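Local coordinates for protein nucleocapsid (Crimean-congo hemorrhagic fever virus, PDB 4AKL) that binds single- and double-stranded RNA, probably packages the viral genome, and displays sequence-non-specific DNA endonuclease activity, at residues C80-S84 and C391-V397; D172-R176 and I443-V449; E196-W200 and P215-I220; T326-F330 and P352-G356; L433-Q437 and V449-H453. One frame throughout, in Å; residues are numbered along the deposited sequence.

Interaction 1. Residues C80-S84 and C391-V397; sequences CAWAS and CFGTIPV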
# COMPACT_ATOMS: atom_id res chain seq x y z
N CYS A 80 -9.97 6.54 12.76
CA CYS A 80 -10.52 5.19 12.95
C CYS A 80 -12.05 5.27 13.04
O CYS A 80 -12.76 4.47 12.42
CB CYS A 80 -9.95 4.52 14.21
SG CYS A 80 -8.19 4.15 14.11
N ALA A 81 -12.56 6.25 13.79
CA ALA A 81 -14.02 6.41 13.88
C ALA A 81 -14.59 6.76 12.50
O ALA A 81 -15.63 6.24 12.10
CB ALA A 81 -14.39 7.43 14.88
N TRP A 82 -13.92 7.65 11.77
CA TRP A 82 -14.38 7.99 10.42
C TRP A 82 -14.41 6.74 9.49
O TRP A 82 -15.37 6.54 8.74
CB TRP A 82 -13.49 9.09 9.84
CG TRP A 82 -13.73 9.45 8.38
CD1 TRP A 82 -12.90 9.18 7.33
CD2 TRP A 82 -14.84 10.18 7.83
NE1 TRP A 82 -13.41 9.67 6.17
CE2 TRP A 82 -14.60 10.30 6.43
CE3 TRP A 82 -16.02 10.75 8.37
CZ2 TRP A 82 -15.51 10.94 5.56
CZ3 TRP A 82 -16.90 11.39 7.51
CH2 TRP A 82 -16.64 11.49 6.12
N ALA A 83 -13.35 5.95 9.55
CA ALA A 83 -13.21 4.74 8.73
C ALA A 83 -14.26 3.65 9.07
O ALA A 83 -14.50 2.79 8.28
CB ALA A 83 -11.76 4.17 8.85
N SER A 84 -14.86 3.73 10.25
CA SER A 84 -15.83 2.78 10.74
C SER A 84 -17.22 3.39 10.87
O SER A 84 -18.11 2.73 11.43
CB SER A 84 -15.38 2.31 12.11
OG SER A 84 -14.25 1.46 12.04
N CYS A 391 -8.29 -0.40 10.99
CA CYS A 391 -9.44 0.35 10.45
C CYS A 391 -10.74 0.26 11.24
O CYS A 391 -11.48 1.25 11.38
CB CYS A 391 -9.72 -0.15 9.05
SG CYS A 391 -8.45 0.03 7.82
N PHE A 392 -11.05 -0.96 11.73
CA PHE A 392 -12.37 -1.31 12.29
C PHE A 392 -12.34 -1.85 13.71
O PHE A 392 -13.42 -2.07 14.30
CB PHE A 392 -13.05 -2.39 11.45
CG PHE A 392 -12.98 -2.18 9.96
CD1 PHE A 392 -13.33 -0.98 9.38
CD2 PHE A 392 -12.60 -3.21 9.13
CE1 PHE A 392 -13.27 -0.82 8.01
CE2 PHE A 392 -12.53 -3.04 7.76
CZ PHE A 392 -12.87 -1.87 7.23
N GLY A 393 -11.15 -2.07 14.26
CA GLY A 393 -11.00 -2.72 15.54
C GLY A 393 -10.41 -2.02 16.73
O GLY A 393 -10.33 -2.62 17.77
N THR A 394 -9.99 -0.76 16.59
CA THR A 394 -9.48 -0.01 17.74
C THR A 394 -10.62 0.58 18.51
O THR A 394 -10.49 0.90 19.70
CB THR A 394 -8.53 1.10 17.32
OG1 THR A 394 -9.26 2.14 16.63
CG2 THR A 394 -7.38 0.56 16.45
N ILE A 395 -11.75 0.73 17.83
CA ILE A 395 -13.02 1.16 18.43
C ILE A 395 -14.11 0.14 18.05
O ILE A 395 -14.37 -0.05 16.88
CB ILE A 395 -13.46 2.54 17.88
CG1 ILE A 395 -12.38 3.65 18.07
CG2 ILE A 395 -14.69 2.95 18.53
CD1 ILE A 395 -12.70 4.99 17.33
N PRO A 396 -14.71 -0.55 19.03
CA PRO A 396 -15.83 -1.44 18.72
C PRO A 396 -17.09 -0.59 18.52
O PRO A 396 -17.55 0.09 19.45
CB PRO A 396 -15.95 -2.32 19.94
CG PRO A 396 -15.52 -1.48 21.06
CD PRO A 396 -14.50 -0.46 20.49
N VAL A 397 -17.63 -0.62 17.31
CA VAL A 397 -18.66 0.37 16.95
C VAL A 397 -19.98 0.21 17.68
O VAL A 397 -20.74 1.17 17.78
CB VAL A 397 -18.93 0.42 15.42
CG1 VAL A 397 -17.65 0.80 14.67
CG2 VAL A 397 -19.51 -0.87 14.95
O HOH W 1 -13.19 1.22 14.76
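Ser84 and Cys391 meet where two helices end side by side, in the largely helical nairovirus nucleocapsid fold. Helix 77-83 and helix 385-392 bring their C-terminal ends together, and the loop 393-397 turns back over the first of them. The polar part centres on the Ser84 hydroxyl. Ser84 OG lies 2.9 Å from Cys391 O, a weak hydrogen bond at best, since Cys80 O competes for the same proton. With chi1 at -72°, OG stands beside its own backbone N, among the carbonyls of the helix end. A water lies 2.9 Å from Ser84 OG and donates to Ile395 O at 2.7 Å. This water ties the end of the first helix to the returning loop.

The apolar part is made by the loop side chains. The CD1 methyl of Ile395 reaches Ala81 CB at 3.8 Å and also touches Cys80 CB. Val397 CG1 packs on Ser84 CB at 3.7 Å.

The Phe392 ring forms a third group. It turns its edge to Ser84 OG and Ala83 O, while Cys391 CB lies over one of its faces. Tyr311 and Phe324 meet the same ring edge-to-face, and Tyr311 OH bonds Ala83 O. On the first helix, Cys80 SG stands 3.4 Å from Thr394 OG1.

Interaction 2. Residues D172-R176 and I443-V449; sequences DMIRR and IQDMDIV. Unlike the reference sequence in segment 443-449: Asp445 (reference His).
Arg176 reaches from helix 163-181 into the loop 443-449 and meets its backbone carbonyls with the end of its guanidinium. The main hydrogen bond runs from Arg176 NH1 to Met446 O at 2.7 Å, with an N-H...O angle of 160°. Arg176 NH2 adds weak bonds to Ile443 O, at 2.8 Å, and to Met446 O. Both oxygens lie at the guanidinium edge. They belong to the first and last residues of a type I beta turn, so one arginine holds both ends of that turn.

Salt bridges within the helix set the arginines in place. A chi1 of -176° swings the Asp172 carboxylate away from its own N and points it at both of them. Arg176 NE bonds Asp172 OD2 at 2.8 Å, almost straight at 175°. Arg175 approaches side-on, and its NE and NH2 both bond Asp172 OD1.

Packing fills in the rest. In one of its two conformers, Gln444 lays CG over a face of the Arg175 guanidinium. Val449 CG2 sits over a face of Arg176, 3.6 Å from Arg176 NH2. Ile443 CG2 touches Asp172 OD2.

Glu452 brings a second carboxylate close to Asp172 OD2. Both arginines pair with Asp172, and Arg176 lies weakly near Glu452. Together they may offset the negative charge, while Arg176 also ties the helix to the turn and loop before helix 450-460.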
# COMPACT_ATOMS: atom_id res chain seq x y z
N ASP A 172 19.44 -4.12 6.15
CA ASP A 172 18.72 -5.33 5.82
C ASP A 172 17.66 -5.01 4.76
O ASP A 172 17.38 -5.84 3.88
CB ASP A 172 18.06 -5.92 7.05
CG ASP A 172 17.38 -7.24 6.75
OD1 ASP A 172 18.05 -8.16 6.24
OD2 ASP A 172 16.19 -7.32 7.00
N MET A 173 17.06 -3.83 4.86
CA MET A 173 16.02 -3.44 3.91
C MET A 173 16.66 -3.32 2.53
O MET A 173 16.11 -3.85 1.58
CB MET A 173 15.29 -2.15 4.34
CG MET A 173 14.48 -2.32 5.62
SD MET A 173 14.13 -0.83 6.62
CE MET A 173 12.91 0.02 5.60
N ILE A 174 17.82 -2.66 2.43
CA ILE A 174 18.55 -2.53 1.13
C ILE A 174 19.06 -3.88 0.61
O ILE A 174 19.03 -4.13 -0.60
CB ILE A 174 19.74 -1.51 1.22
CG1 ILE A 174 19.24 -0.08 1.53
CG2 ILE A 174 20.57 -1.47 -0.12
CD1 ILE A 174 20.38 0.93 1.92
N ARG A 175 19.54 -4.75 1.51
CA ARG A 175 19.85 -6.15 1.17
C ARG A 175 18.64 -6.83 0.48
O ARG A 175 18.81 -7.52 -0.53
CB ARG A 175 20.24 -6.95 2.41
CG ARG A 175 20.56 -8.45 2.17
CD ARG A 175 20.67 -9.21 3.47
NE ARG A 175 19.36 -9.42 4.11
CZ ARG A 175 18.51 -10.43 3.86
NH1 ARG A 175 18.79 -11.36 2.95
NH2 ARG A 175 17.37 -10.49 4.52
N ARG A 176 17.43 -6.63 1.04
CA ARG A 176 16.17 -7.21 0.51
C ARG A 176 15.79 -6.61 -0.84
O ARG A 176 15.49 -7.32 -1.79
CB ARG A 176 14.99 -7.04 1.51
CG ARG A 176 15.07 -7.96 2.72
CD ARG A 176 14.12 -7.51 3.88
NE ARG A 176 14.41 -8.31 5.06
CZ ARG A 176 13.95 -9.53 5.30
NH1 ARG A 176 13.11 -10.14 4.45
NH2 ARG A 176 14.32 -10.17 6.41
N ILE A 443 15.93 -12.78 11.44
CA ILE A 443 15.37 -11.69 10.60
C ILE A 443 15.40 -12.06 9.14
O ILE A 443 14.36 -12.07 8.45
CB ILE A 443 16.17 -10.33 10.84
CG1 ILE A 443 15.79 -9.72 12.17
CG2 ILE A 443 15.96 -9.26 9.74
CD1 ILE A 443 14.26 -9.58 12.37
N GLN A 444 16.61 -12.38 8.68
CA GLN A 444 16.88 -12.69 7.27
C GLN A 444 16.04 -13.85 6.70
O GLN A 444 15.84 -13.90 5.50
CB GLN A 444 18.39 -12.94 7.04
CG GLN A 444 19.27 -11.66 7.02
CD GLN A 444 19.67 -11.13 8.38
OE1 GLN A 444 19.63 -11.84 9.39
NE2 GLN A 444 20.07 -9.84 8.42
N ASP A 445 15.53 -14.75 7.55
CA ASP A 445 14.65 -15.85 7.05
C ASP A 445 13.17 -15.53 6.85
O ASP A 445 12.40 -16.36 6.27
CB ASP A 445 14.74 -17.07 7.96
CG ASP A 445 15.87 -17.96 7.59
OD1 ASP A 445 16.93 -17.44 7.14
OD2 ASP A 445 15.71 -19.18 7.77
N MET A 446 12.74 -14.38 7.33
CA MET A 446 11.36 -13.98 7.16
C MET A 446 11.23 -13.26 5.83
O MET A 446 12.04 -12.41 5.53
CB MET A 446 10.93 -13.05 8.29
CG MET A 446 11.12 -13.62 9.67
SD MET A 446 10.65 -12.40 10.91
CE MET A 446 8.89 -12.75 11.06
N ASP A 447 10.20 -13.60 5.04
CA ASP A 447 9.88 -12.84 3.83
C ASP A 447 9.54 -11.40 4.24
O ASP A 447 9.91 -10.47 3.59
CB ASP A 447 8.67 -13.46 3.09
CG ASP A 447 8.95 -14.86 2.54
OD1 ASP A 447 10.10 -15.35 2.69
OD2 ASP A 447 8.01 -15.49 1.95
N ILE A 448 8.83 -11.25 5.34
CA ILE A 448 8.25 -9.98 5.75
C ILE A 448 8.57 -9.63 7.18
O ILE A 448 8.20 -10.40 8.08
CB ILE A 448 6.69 -10.05 5.64
CG1 ILE A 448 6.25 -10.12 4.17
CG2 ILE A 448 5.97 -8.83 6.36
CD1 ILE A 448 6.85 -9.07 3.34
N VAL A 449 9.25 -8.50 7.39
CA VAL A 449 9.56 -7.99 8.74
C VAL A 449 8.65 -6.77 8.97
O VAL A 449 8.92 -5.69 8.42
CB VAL A 449 11.02 -7.66 8.87
CG1 VAL A 449 11.35 -7.01 10.24
CG2 VAL A 449 11.84 -8.91 8.68

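Interaction 3. Residues E196-W200 and P215-I220; sequences EHVEW and PPWGDI
Trp217 has CG between its backbone N and carbonyl carbon (chi1 60°), and this turns the indole from the loop toward helix 195-204. Trp200 has CG anti to its N and extends toward the same loop. The benzo edge of Trp217 comes between the rings of His197 and Trp200, which lie one turn apart on the helix.

Both pairs are T-shaped. The Trp217 six-membered ring turns its edge to the His197 ring, with planes at 73° and centroids 5.1 Å apart. It faces the six-membered ring of Trp200 at the same separation, with planes at 67°. Trp217 CE3 stands over His197 and is 3.6 Å from His197 CD2. Trp217 CH2 stands over Trp200 and is 3.7 Å from Trp200 CE3.

Prolines complete the packing. Pro216 CD lies 3.3 Å from Trp200 CD1. Pro215 CB lies over a face of Trp217 and over a face of Trp200, offset toward the rim of each. The residues 215-218 form a type I beta turn that carries the prolines and Trp217 together.

Trp217 NE1 donates to Asp219 O at 2.8 Å, which helps hold the indole in this rotation. Beyond it, Leu230 and Val231 of helix 230-242 also touch Trp217. Helix and loop are therefore joined by an aromatic cluster of His197, Trp200 and Trp217 backed by prolines, and the indole's polar N-H is satisfied by the loop itself.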
# COMPACT_ATOMS: atom_id res chain seq x y z
N GLU A 196 21.07 10.15 -28.42
CA GLU A 196 20.59 10.70 -29.72
C GLU A 196 19.24 10.11 -30.21
O GLU A 196 18.48 10.81 -30.92
CB GLU A 196 21.68 10.54 -30.80
CG GLU A 196 22.89 11.51 -30.55
CD GLU A 196 24.25 10.96 -31.00
OE1 GLU A 196 24.46 10.70 -32.21
OE2 GLU A 196 25.13 10.82 -30.10
N HIS A 197 18.95 8.85 -29.84
CA HIS A 197 17.70 8.16 -30.24
C HIS A 197 16.54 8.62 -29.37
O HIS A 197 15.43 8.86 -29.85
CB HIS A 197 17.85 6.63 -30.20
CG HIS A 197 18.90 6.12 -31.14
ND1 HIS A 197 19.41 4.83 -31.06
CD2 HIS A 197 19.56 6.72 -32.16
CE1 HIS A 197 20.32 4.67 -32.01
NE2 HIS A 197 20.43 5.80 -32.68
N VAL A 198 16.82 8.77 -28.09
CA VAL A 198 15.89 9.37 -27.15
C VAL A 198 15.48 10.77 -27.65
O VAL A 198 14.31 11.13 -27.63
CB VAL A 198 16.53 9.47 -25.73
CG1 VAL A 198 15.61 10.20 -24.76
CG2 VAL A 198 16.88 8.08 -25.20
N GLU A 199 16.45 11.55 -28.12
CA GLU A 199 16.20 12.91 -28.58
C GLU A 199 15.37 12.92 -29.90
O GLU A 199 14.59 13.86 -30.14
CB GLU A 199 17.54 13.66 -28.67
CG GLU A 199 17.51 15.13 -29.11
CD GLU A 199 16.61 16.03 -28.28
OE1 GLU A 199 16.73 16.04 -27.02
OE2 GLU A 199 15.78 16.73 -28.89
N TRP A 200 15.52 11.88 -30.72
CA TRP A 200 14.70 11.72 -31.93
C TRP A 200 13.25 11.49 -31.56
O TRP A 200 12.33 12.03 -32.21
CB TRP A 200 15.19 10.54 -32.78
CG TRP A 200 14.44 10.31 -34.09
CD1 TRP A 200 14.81 10.75 -35.33
CD2 TRP A 200 13.21 9.58 -34.28
NE1 TRP A 200 13.89 10.35 -36.27
CE2 TRP A 200 12.90 9.63 -35.66
CE3 TRP A 200 12.34 8.89 -33.43
CZ2 TRP A 200 11.76 9.02 -36.21
CZ3 TRP A 200 11.18 8.28 -33.98
CH2 TRP A 200 10.92 8.37 -35.36
N PRO A 215 14.82 7.61 -39.77
CA PRO A 215 15.47 7.69 -38.49
C PRO A 215 16.99 7.51 -38.63
O PRO A 215 17.43 6.84 -39.54
CB PRO A 215 14.90 6.48 -37.72
CG PRO A 215 13.83 5.98 -38.45
CD PRO A 215 13.94 6.44 -39.84
N PRO A 216 17.78 8.11 -37.70
CA PRO A 216 19.27 8.08 -37.73
C PRO A 216 19.94 6.71 -37.55
O PRO A 216 21.07 6.52 -38.01
CB PRO A 216 19.66 9.00 -36.55
CG PRO A 216 18.51 9.02 -35.67
CD PRO A 216 17.29 8.87 -36.53
N TRP A 217 19.24 5.79 -36.87
CA TRP A 217 19.73 4.41 -36.60
C TRP A 217 19.51 3.49 -37.81
O TRP A 217 20.15 2.43 -37.92
CB TRP A 217 19.03 3.80 -35.36
CG TRP A 217 17.51 3.68 -35.50
CD1 TRP A 217 16.81 2.77 -36.24
CD2 TRP A 217 16.55 4.52 -34.88
NE1 TRP A 217 15.45 3.00 -36.12
CE2 TRP A 217 15.27 4.07 -35.29
CE3 TRP A 217 16.63 5.63 -34.02
CZ2 TRP A 217 14.07 4.68 -34.86
CZ3 TRP A 217 15.43 6.25 -33.59
CH2 TRP A 217 14.18 5.76 -34.01
N GLY A 218 18.61 3.89 -38.69
CA GLY A 218 18.30 3.12 -39.89
C GLY A 218 16.82 2.83 -40.00
O GLY A 218 15.98 3.69 -39.78
N ASP A 219 16.49 1.59 -40.32
CA ASP A 219 15.10 1.22 -40.51
C ASP A 219 14.27 1.44 -39.24
O ASP A 219 14.75 1.22 -38.11
CB ASP A 219 14.97 -0.23 -40.94
CG ASP A 219 13.59 -0.54 -41.47
OD1 ASP A 219 13.21 0.08 -42.51
OD2 ASP A 219 12.90 -1.38 -40.84
N ILE A 220 13.01 1.85 -39.44
CA ILE A 220 12.10 2.16 -38.34
C ILE A 220 11.90 0.97 -37.36
O ILE A 220 11.65 1.18 -36.17
CB ILE A 220 10.74 2.65 -38.89
CG1 ILE A 220 9.95 3.39 -37.83
CG2 ILE A 220 9.92 1.47 -39.46
CD1 ILE A 220 10.60 4.64 -37.32

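Interaction 4. Residues T326-F330 and P352-G356; sequences TVSQF and PMKWG
Thr326 OG1 accepts a hydrogen bond from the indole of Trp355 and is also bonded to Thr323 O, just ahead of the helix. The bond from Trp355 NE1 to Thr326 OG1 is 3.0 Å long with an N-H...O angle of 152°. OG1 is tilted somewhat out of the indole plane. The Met353 methyl, CE, meets Thr326 OG1 tip to tip at 3.8 Å.

The chi1 of Trp355, 66°, lays the indole across helix 324-336. Three residues of this helix receive it, each in its own way: Thr326 at the pyrrole N-H, Val327 over the face and Phe330 at the far edge. The contact joins helix 324-336 to the start of helix 355-360, with helix 341-350 between them in the chain.

Val327 CG2 makes a CH-pi contact over the face, 3.8 Å from the centroid of the five-membered ring of Trp355. At the other end of the indole, Trp355 CH2 touches Phe330 CG at 3.8 Å. The two rings form a T-shaped pair with planes at 83°, the edge of Trp355 toward the face of Phe330. Leu348 of helix 341-350 touches both Phe330 and Trp355.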
# COMPACT_ATOMS: atom_id res chain seq x y z
N THR A 326 -20.20 -6.55 14.25
CA THR A 326 -19.61 -7.84 14.72
C THR A 326 -18.18 -8.08 14.19
O THR A 326 -17.32 -8.75 14.86
CB THR A 326 -20.54 -9.03 14.35
OG1 THR A 326 -20.46 -9.29 12.95
CG2 THR A 326 -22.02 -8.73 14.75
N VAL A 327 -17.87 -7.54 12.99
CA VAL A 327 -16.49 -7.63 12.48
C VAL A 327 -15.62 -6.75 13.37
O VAL A 327 -14.55 -7.13 13.82
CB VAL A 327 -16.35 -7.17 11.02
CG1 VAL A 327 -14.92 -7.23 10.59
CG2 VAL A 327 -17.22 -8.04 10.09
N SER A 328 -16.12 -5.54 13.59
CA SER A 328 -15.50 -4.58 14.47
C SER A 328 -15.27 -5.17 15.86
O SER A 328 -14.21 -5.04 16.44
CB SER A 328 -16.34 -3.31 14.51
OG SER A 328 -15.91 -2.42 15.52
N GLN A 329 -16.27 -5.84 16.39
CA GLN A 329 -16.14 -6.41 17.72
C GLN A 329 -15.06 -7.50 17.74
O GLN A 329 -14.21 -7.55 18.65
CB GLN A 329 -17.45 -6.99 18.21
CG GLN A 329 -17.45 -7.23 19.73
CD GLN A 329 -17.61 -5.93 20.46
OE1 GLN A 329 -18.42 -5.08 20.05
NE2 GLN A 329 -16.86 -5.75 21.52
N PHE A 330 -15.09 -8.37 16.73
CA PHE A 330 -14.12 -9.45 16.58
C PHE A 330 -12.67 -8.91 16.63
O PHE A 330 -11.81 -9.43 17.34
CB PHE A 330 -14.37 -10.19 15.25
CG PHE A 330 -13.54 -11.43 15.06
CD1 PHE A 330 -12.29 -11.37 14.52
CD2 PHE A 330 -14.07 -12.68 15.37
CE1 PHE A 330 -11.54 -12.55 14.33
CE2 PHE A 330 -13.35 -13.83 15.17
CZ PHE A 330 -12.06 -13.75 14.66
N PRO A 352 -20.68 -18.32 14.43
CA PRO A 352 -21.95 -18.51 13.73
C PRO A 352 -22.18 -17.54 12.60
O PRO A 352 -22.98 -17.83 11.73
CB PRO A 352 -22.99 -18.27 14.82
CG PRO A 352 -22.30 -18.63 16.03
CD PRO A 352 -20.92 -18.04 15.84
N MET A 353 -21.49 -16.40 12.62
CA MET A 353 -21.63 -15.39 11.58
C MET A 353 -21.14 -15.96 10.27
O MET A 353 -19.99 -16.49 10.22
CB MET A 353 -20.75 -14.18 11.89
CG MET A 353 -21.07 -13.46 13.20
SD MET A 353 -22.75 -12.95 13.44
CE MET A 353 -23.02 -11.91 11.98
N LYS A 354 -21.96 -15.88 9.21
CA LYS A 354 -21.57 -16.41 7.89
C LYS A 354 -20.30 -15.77 7.33
O LYS A 354 -19.54 -16.42 6.59
CB LYS A 354 -22.72 -16.26 6.88
CG LYS A 354 -23.77 -17.32 7.01
CD LYS A 354 -24.90 -17.07 6.03
CE LYS A 354 -26.07 -18.06 6.21
NZ LYS A 354 -27.36 -17.52 5.68
N TRP A 355 -20.03 -14.50 7.68
CA TRP A 355 -18.84 -13.86 7.18
C TRP A 355 -17.54 -14.49 7.65
O TRP A 355 -16.50 -14.26 7.03
CB TRP A 355 -18.82 -12.33 7.48
CG TRP A 355 -18.72 -11.90 8.94
CD1 TRP A 355 -19.74 -11.43 9.69
CD2 TRP A 355 -17.53 -11.87 9.79
NE1 TRP A 355 -19.29 -11.14 10.93
CE2 TRP A 355 -17.95 -11.39 11.03
CE3 TRP A 355 -16.20 -12.23 9.62
CZ2 TRP A 355 -17.08 -11.26 12.13
CZ3 TRP A 355 -15.31 -12.07 10.70
CH2 TRP A 355 -15.77 -11.58 11.95
N GLY A 356 -17.59 -15.31 8.73
CA GLY A 356 -16.39 -15.88 9.30
C GLY A 356 -15.66 -16.74 8.30
O GLY A 356 -14.51 -16.51 7.98

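Interaction 5. Residues L433-Q437 and V449-H453; sequences LFEIQ and VASEH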
# COMPACT_ATOMS: atom_id res chain seq x y z
N LEU A 433 10.64 -2.89 18.57
CA LEU A 433 9.99 -4.10 18.03
C LEU A 433 10.93 -4.94 17.16
O LEU A 433 10.88 -6.19 17.21
CB LEU A 433 8.75 -3.82 17.24
CG LEU A 433 7.61 -3.32 18.10
CD1 LEU A 433 6.63 -2.54 17.24
CD2 LEU A 433 6.91 -4.47 18.85
N PHE A 434 11.75 -4.27 16.38
CA PHE A 434 12.75 -4.93 15.58
C PHE A 434 13.74 -5.70 16.50
O PHE A 434 13.98 -6.84 16.26
CB PHE A 434 13.50 -3.91 14.71
CG PHE A 434 14.62 -4.52 13.89
CD1 PHE A 434 14.35 -5.21 12.70
CD2 PHE A 434 15.93 -4.40 14.27
CE1 PHE A 434 15.39 -5.74 11.95
CE2 PHE A 434 16.98 -4.94 13.50
CZ PHE A 434 16.69 -5.61 12.36
N GLU A 435 14.25 -5.05 17.53
CA GLU A 435 15.23 -5.65 18.42
C GLU A 435 14.61 -6.86 19.08
O GLU A 435 15.23 -7.92 19.16
CB GLU A 435 15.77 -4.62 19.42
CG GLU A 435 16.66 -3.52 18.71
CD GLU A 435 16.99 -2.29 19.59
OE1 GLU A 435 16.19 -1.93 20.50
OE2 GLU A 435 18.06 -1.68 19.37
N ILE A 436 13.36 -6.72 19.49
CA ILE A 436 12.63 -7.84 20.08
C ILE A 436 12.48 -9.01 19.07
O ILE A 436 12.76 -10.18 19.44
CB ILE A 436 11.28 -7.40 20.64
CG1 ILE A 436 11.47 -6.48 21.83
CG2 ILE A 436 10.43 -8.59 21.07
CD1 ILE A 436 10.21 -5.75 22.18
N GLN A 437 12.05 -8.72 17.84
CA GLN A 437 11.95 -9.78 16.79
C GLN A 437 13.31 -10.44 16.60
O GLN A 437 13.39 -11.70 16.44
CB GLN A 437 11.50 -9.30 15.38
CG GLN A 437 10.22 -8.46 15.26
CD GLN A 437 9.82 -8.06 13.79
OE1 GLN A 437 9.18 -6.96 13.51
NE2 GLN A 437 10.14 -8.97 12.85
N VAL A 449 9.25 -8.50 7.39
CA VAL A 449 9.56 -7.99 8.74
C VAL A 449 8.65 -6.77 8.97
O VAL A 449 8.92 -5.69 8.42
CB VAL A 449 11.02 -7.66 8.87
CG1 VAL A 449 11.35 -7.01 10.24
CG2 VAL A 449 11.84 -8.91 8.68
N ALA A 450 7.57 -6.97 9.76
CA ALA A 450 6.59 -5.90 10.04
C ALA A 450 7.21 -4.55 10.47
O ALA A 450 6.82 -3.52 10.00
CB ALA A 450 5.59 -6.32 11.13
N SER A 451 8.18 -4.59 11.36
CA SER A 451 8.84 -3.37 11.85
C SER A 451 9.59 -2.64 10.75
O SER A 451 9.65 -1.42 10.77
CB SER A 451 9.78 -3.70 13.01
OG SER A 451 10.74 -4.67 12.59
N GLU A 452 10.17 -3.38 9.80
CA GLU A 452 10.80 -2.76 8.61
C GLU A 452 9.78 -2.08 7.68
O GLU A 452 10.05 -0.97 7.19
CB GLU A 452 11.64 -3.77 7.83
CG GLU A 452 12.86 -4.16 8.59
CD GLU A 452 13.74 -5.13 7.89
OE1 GLU A 452 13.44 -5.48 6.76
OE2 GLU A 452 14.75 -5.55 8.49
N HIS A 453 8.62 -2.73 7.47
CA HIS A 453 7.49 -2.18 6.70
C HIS A 453 7.07 -0.87 7.39
O HIS A 453 6.85 0.14 6.75
CB HIS A 453 6.39 -3.29 6.69
CG HIS A 453 5.14 -2.98 5.92
ND1 HIS A 453 5.12 -2.69 4.57
CD2 HIS A 453 3.85 -2.99 6.32
CE1 HIS A 453 3.86 -2.51 4.18
NE2 HIS A 453 3.07 -2.68 5.23
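Gln437 and Ser451 make the polar link between helix 425-440 and helix 450-460. Ser451 OG donates to Gln437 OE1 at 2.9 Å. The hydroxyl approaches from well above the carbonyl plane of the amide, 61° out of it. Ser451 N adds a weak bond to Gln437 OE1 at 3.4 Å. One amide oxygen thus takes both the side-chain and the backbone proton of Ser451, in the first turn of its helix. Gln437 has two conformers, and these bonds hold for the one described here.

The side-chain torsions help to account for this. Ser451 has a chi1 of 57°, which turns the hydroxyl to the side where Gln437 OE1 lies. The Gln437 chain is extended beyond CG and carries its amide across to the other helix. Val449 CG1 packs against that amide, 3.5 Å from Gln437 NE2.

Phe434, one turn before Gln437, forms the next layer. Phe434 CB is 3.6 Å from Ser451 OG, and the same oxygen lies at the edge of its ring, in plane. Phe434 CE1 also comes 3.5 Å from Glu452 OE2. Leu433 CB touches Ser451 CB more loosely.

Further out, other helices enclose the pair. Glu168 and Met169 of helix 163-181 touch Phe434, and Tyr63 of helix 56-71 touches Gln437. Val449 holds the N-cap position, and the backbone of His453 bonds back to its carbonyl. The whole is a buried packing of two consecutive helices joined by a loop, with a glutamine of the first bonded to the N-terminal turn of the second.

Interactions 2 and 5 are neighbours, with centres about 10 Å apart. They share Val449, and Glu452 of interaction 5 lies against Asp172 and Arg176 of interaction 2. Helix 163-181, helix 425-440 and helix 450-460 thus pack as one group. Interactions 1 and 4 form a second group, with centres about 15 Å apart. There Ser328 of helix 324-336 probably bonds Phe392 O and Val397 N. Interaction 3 is remote, its centre about 57 Å from that of interaction 1. Along the chain, interactions 3 and 4 fall within the span of interaction 1, whose segments alternate with those of interaction 2. Interactions 1 and 2 join parts far apart in sequence. Interactions 3, 4 and 5 join near neighbours, and 5 follows 1, 3 and 4.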